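Local atomic coordinates of bromodomain adjacent to zinc finger domain protein 2B (Homo sapiens, PDB entry 4QF3), a protein that carries a PHD zinc finger that probably reads histone tails, consistent with a role in chromatin-linked regulation of transcription. Residues A[29-33]-A[34-38]; A[50-53]-A[54-58]. All blocks are in the same frame, centred on the assembly; numbering follows the deposited sequence.

How the contacts relate
The two contacts are local, one a turn after strand 30-32 and the other the start of helix 51-57, and each supplies two ligands to a different zinc ion. Contact 1 (29-33 with 34-38) gives His32 and Cys35 to the site completed by Cys9 and Cys12; contact 2 (50-53 with 54-58) gives Cys50 and Cys53 to the site that also holds Cys24 and Cys27. The ligand pairs therefore alternate along the sequence, the cross-brace topology of PHD fingers. The two zinc ions are 15.1 Å apart, and the centres of the contacts about 15 Å. The contacts are nonetheless joined by packing, with His36 CE1 3.9 Å from Pro51 CD. No histone peptide is bound.

Contact 1 (A[29-33]-A[34-38]); sequences KGCHT and YCHRP. With ZN (zinc ion), chain C.
His32 and Tyr34 run side by side and form an offset stack, with ring planes 11° from parallel and centroids 4.6 Å apart. The hydroxyl of the phenol sits over the centre of the imidazole, Tyr34 OH lying 3.2 Å above the His32 plane, while His32 CB sits over the phenol face, 3.7 Å from the Tyr34 ring centroid in a CH-pi contact. Tyr34 can fold back like this because its CG stands between backbone N and carbonyl carbon (chi1 53°). An alanine here would probably leave that imidazole face without its aromatic cover.

The backbone turn is also close-knit. His32 O accepts from Cys35 N at 3.0 Å and from His36 N, two bonds that close the turn. Cys31 SG packs over one face of the His36 ring, 3.8 Å from its centroid. The solvent side is looser: exposed Arg37 curls its guanidinium back so that NH1 bonds both Tyr34 O and His36 O.

At the metal, His32 ND1 binds zinc at 2.1 Å and Cys35 SG at 2.3 Å. With NE2 hydrogen-bonded to Asp16 O, the imidazole is fixed at both nitrogens, and the zinc would probably polarise it and strengthen that second bond.

Contact 2 (A[50-53]-A[54-58]); sequences CPAC and IAKAS. With ZN (zinc ion), chain D.
Lys56 lies back over the preceding turn of the helix, against Ala52. Its CB is 3.7 Å from Ala52 O and as far from Cys53 O, so the root of the side chain rests against two carbonyl oxygens. CG follows along the first of these, 3.6 Å from Ala52 O. The chain then extends through CD and CE before a bend at the last torsion (chi4 62°) turns NZ back toward the helix. NZ ends 3.7 Å from Ala52 O and 4.1 Å from Ala52 CB, a loose approach on an exposed surface.

Backbone bonds carry the rest. Ile54 N donates to Cys50 O at 3.0 Å, and the same i to i+4 pattern continues as Ala55 to Pro51, Lys56 to Ala52 and Ala57 to Cys53. Ile54 CG1 also packs against Cys50 O, while its side chain touches Phe49.

The start of the helix is tied to the metal. Cys50 occupies the N-cap, and its SG accepts from Cys53 N at 3.5 Å. That sulfur also binds zinc at 2.4 Å, and Cys53 SG reaches the ion at 2.3 Å from one turn further on. An amide bond to a zinc-bound thiolate would probably ease the charge on the sulfur. Cys24 and Cys27 complete the tetrahedral set, so this CxxC pair, with Cys50 capping the short C-terminal helix and Cys53 in its first turn, is the closing half of the Cys4 site in the PHD finger.

Contact 1 (A[29-33]-A[34-38])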
loop_
_atom_site.group_PDB
_atom_site.type_symbol
_atom_site.label_atom_id
_atom_site.label_comp_id
_atom_site.label_asym_id
_atom_site.label_seq_id
_atom_site.Cartn_x
_atom_site.Cartn_y
_atom_site.Cartn_z
ATOM N N LYS A 29 2.475 3.513 4.616
ATOM C CA LYS A 29 2.364 2.074 4.813
ATOM C C LYS A 29 2.077 1.466 3.435
ATOM O O LYS A 29 1.616 2.161 2.550
ATOM C CB LYS A 29 1.264 1.749 5.747
ATOM C CG LYS A 29 1.587 2.156 7.187
ATOM C CD LYS A 29 0.458 1.804 8.114
ATOM C CE LYS A 29 0.881 2.113 9.549
ATOM N NZ LYS A 29 -0.284 2.196 10.470
ATOM N N GLY A 30 2.389 0.189 3.302
ATOM C CA GLY A 30 2.286 -0.574 2.054
ATOM C C GLY A 30 1.318 -1.720 2.121
ATOM O O GLY A 30 1.052 -2.300 3.164
ATOM N N CYS A 31 0.700 -2.032 0.972
ATOM C CA CYS A 31 -0.117 -3.208 0.886
ATOM C C CYS A 31 -0.226 -3.644 -0.559
ATOM O O CYS A 31 -0.518 -2.825 -1.443
ATOM C CB CYS A 31 -1.498 -2.942 1.470
ATOM S SG CYS A 31 -2.552 -4.396 1.723
ATOM N N HIS A 32 -0.036 -4.929 -0.823
ATOM C CA HIS A 32 -0.198 -5.410 -2.212
ATOM C C HIS A 32 -1.638 -5.367 -2.694
ATOM O O HIS A 32 -2.555 -5.600 -1.926
ATOM C CB HIS A 32 0.203 -6.878 -2.307
ATOM C CG HIS A 32 1.680 -7.120 -2.115
ATOM N ND1 HIS A 32 2.198 -7.795 -1.027
ATOM C CD2 HIS A 32 2.739 -6.759 -2.882
ATOM C CE1 HIS A 32 3.515 -7.882 -1.161
ATOM N NE2 HIS A 32 3.867 -7.258 -2.276
ATOM N N THR A 33 -1.796 -5.090 -3.985
ATOM C CA THR A 33 -3.111 -5.118 -4.580
ATOM C C THR A 33 -3.859 -6.412 -4.194
ATOM O O THR A 33 -5.055 -6.401 -3.813
ATOM C CB THR A 33 -2.930 -5.054 -6.110
ATOM O OG1 THR A 33 -1.977 -6.046 -6.515
ATOM C CG2 THR A 33 -2.539 -3.687 -6.610
ATOM N N TYR A 34 -3.170 -7.564 -4.259
ATOM C CA TYR A 34 -3.779 -8.875 -4.090
ATOM C C TYR A 34 -3.901 -9.314 -2.647
ATOM O O TYR A 34 -4.458 -10.366 -2.360
ATOM C CB TYR A 34 -2.977 -9.916 -4.898
ATOM C CG TYR A 34 -1.480 -9.915 -4.601
ATOM C CD1 TYR A 34 -0.969 -10.479 -3.428
ATOM C CD2 TYR A 34 -0.591 -9.335 -5.463
ATOM C CE1 TYR A 34 0.382 -10.482 -3.172
ATOM C CE2 TYR A 34 0.768 -9.358 -5.232
ATOM C CZ TYR A 34 1.246 -9.922 -4.056
ATOM O OH TYR A 34 2.631 -9.883 -3.823
ATOM N N CYS A 35 -3.364 -8.492 -1.742
ATOM C CA CYS A 35 -3.468 -8.701 -0.289
ATOM C C CYS A 35 -4.606 -7.889 0.320
ATOM O O CYS A 35 -5.096 -8.255 1.384
ATOM C CB CYS A 35 -2.165 -8.363 0.465
ATOM S SG CYS A 35 -0.864 -9.571 0.117
ATOM N N HIS A 36 -5.083 -6.834 -0.368
ATOM C CA HIS A 36 -6.321 -6.202 0.020
ATOM C C HIS A 36 -7.499 -7.131 -0.137
ATOM O O HIS A 36 -7.503 -8.021 -0.992
ATOM C CB HIS A 36 -6.641 -5.011 -0.869
ATOM C CG HIS A 36 -5.842 -3.801 -0.576
ATOM N ND1 HIS A 36 -6.245 -2.863 0.349
ATOM C CD2 HIS A 36 -4.677 -3.355 -1.094
ATOM C CE1 HIS A 36 -5.367 -1.879 0.379
ATOM N NE2 HIS A 36 -4.416 -2.148 -0.490
ATOM N N ARG A 37 -8.526 -6.916 0.698
ATOM C CA ARG A 37 -9.855 -7.505 0.498
ATOM C C ARG A 37 -10.870 -6.377 0.590
ATOM O O ARG A 37 -10.850 -5.644 1.570
ATOM C CB ARG A 37 -10.176 -8.552 1.561
ATOM C CG ARG A 37 -9.249 -9.710 1.569
ATOM C CD ARG A 37 -9.495 -10.603 0.351
ATOM N NE ARG A 37 -8.575 -11.740 0.375
ATOM C CZ ARG A 37 -7.331 -11.726 -0.115
ATOM N NH1 ARG A 37 -6.822 -10.645 -0.717
ATOM N NH2 ARG A 37 -6.588 -12.826 -0.019
ATOM N N PRO A 38 -11.686 -6.191 -0.461
ATOM C CA PRO A 38 -11.642 -6.838 -1.761
ATOM C C PRO A 38 -10.316 -6.564 -2.466
ATOM O O PRO A 38 -9.676 -5.541 -2.236
ATOM C CB PRO A 38 -12.775 -6.149 -2.554
ATOM C CG PRO A 38 -13.664 -5.542 -1.513
ATOM C CD PRO A 38 -12.795 -5.219 -0.360
HETATM ZN ZN ZN C . 1.110 -8.564 0.653
#

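Contact 2 (A[50-53]-A[54-58])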
loop_
_atom_site.group_PDB
_atom_site.type_symbol
_atom_site.label_atom_id
_atom_site.label_comp_id
_atom_site.label_asym_id
_atom_site.label_seq_id
_atom_site.Cartn_x
_atom_site.Cartn_y
_atom_site.Cartn_z
ATOM N N CYS A 50 -4.413 4.941 1.236
ATOM C CA CYS A 50 -4.887 3.643 1.721
ATOM C C CYS A 50 -6.266 3.806 2.356
ATOM O O CYS A 50 -6.740 4.894 2.664
ATOM C CB CYS A 50 -3.926 3.004 2.723
ATOM S SG CYS A 50 -3.976 3.769 4.351
ATOM N N PRO A 51 -6.964 2.680 2.556
ATOM C CA PRO A 51 -8.322 2.823 3.026
ATOM C C PRO A 51 -8.419 3.459 4.433
ATOM O O PRO A 51 -9.402 4.096 4.757
ATOM C CB PRO A 51 -8.817 1.353 3.027
ATOM C CG PRO A 51 -7.994 0.665 2.020
ATOM C CD PRO A 51 -6.643 1.305 2.133
ATOM N N ALA A 52 -7.403 3.239 5.258
ATOM C CA ALA A 52 -7.424 3.819 6.620
ATOM C C ALA A 52 -7.337 5.334 6.523
ATOM O O ALA A 52 -8.072 6.056 7.190
ATOM C CB ALA A 52 -6.289 3.271 7.461
ATOM N N CYS A 53 -6.464 5.815 5.630
ATOM C CA CYS A 53 -6.337 7.266 5.449
ATOM C C CYS A 53 -7.564 7.902 4.839
ATOM O O CYS A 53 -7.989 8.931 5.281
ATOM C CB CYS A 53 -5.102 7.606 4.634
ATOM S SG CYS A 53 -3.525 7.401 5.520
ATOM N N ILE A 54 -8.204 7.238 3.884
ATOM C CA ILE A 54 -9.439 7.735 3.311
ATOM C C ILE A 54 -10.575 7.789 4.334
ATOM O O ILE A 54 -11.269 8.794 4.449
ATOM C CB ILE A 54 -9.797 6.861 2.078
ATOM C CG1 ILE A 54 -8.741 7.007 0.967
ATOM C CG2 ILE A 54 -11.154 7.257 1.530
ATOM C CD1 ILE A 54 -8.577 8.411 0.398
ATOM N N ALA A 55 -10.771 6.715 5.096
ATOM C CA ALA A 55 -11.750 6.726 6.203
ATOM C C ALA A 55 -11.609 7.865 7.212
ATOM O O ALA A 55 -12.610 8.460 7.652
ATOM C CB ALA A 55 -11.696 5.385 6.930
ATOM N N LYS A 56 -10.364 8.177 7.565
ATOM C CA LYS A 56 -10.076 9.267 8.490
ATOM C C LYS A 56 -10.326 10.622 7.877
ATOM O O LYS A 56 -10.796 11.503 8.570
ATOM C CB LYS A 56 -8.639 9.251 8.905
ATOM C CG LYS A 56 -8.254 8.267 9.994
ATOM C CD LYS A 56 -6.844 8.584 10.481
ATOM C CE LYS A 56 -6.209 7.405 11.192
ATOM N NZ LYS A 56 -6.044 6.228 10.293
ATOM N N ALA A 57 -9.981 10.793 6.600
ATOM C CA ALA A 57 -10.153 12.099 5.913
ATOM C C ALA A 57 -11.618 12.490 5.748
ATOM O O ALA A 57 -11.963 13.665 5.847
ATOM C CB ALA A 57 -9.471 12.079 4.563
ATOM N N SER A 58 -12.474 11.494 5.508
ATOM C CA SER A 58 -13.888 11.708 5.237
ATOM C C SER A 58 -14.566 12.706 6.181
ATOM O O SER A 58 -15.362 13.547 5.740
ATOM C CB SER A 58 -14.639 10.385 5.320
ATOM O OG SER A 58 -16.035 10.642 5.263
ATOM O OXT SER A 58 -14.377 12.667 7.402
HETATM ZN ZN ZN D . -2.455 5.564 4.542
#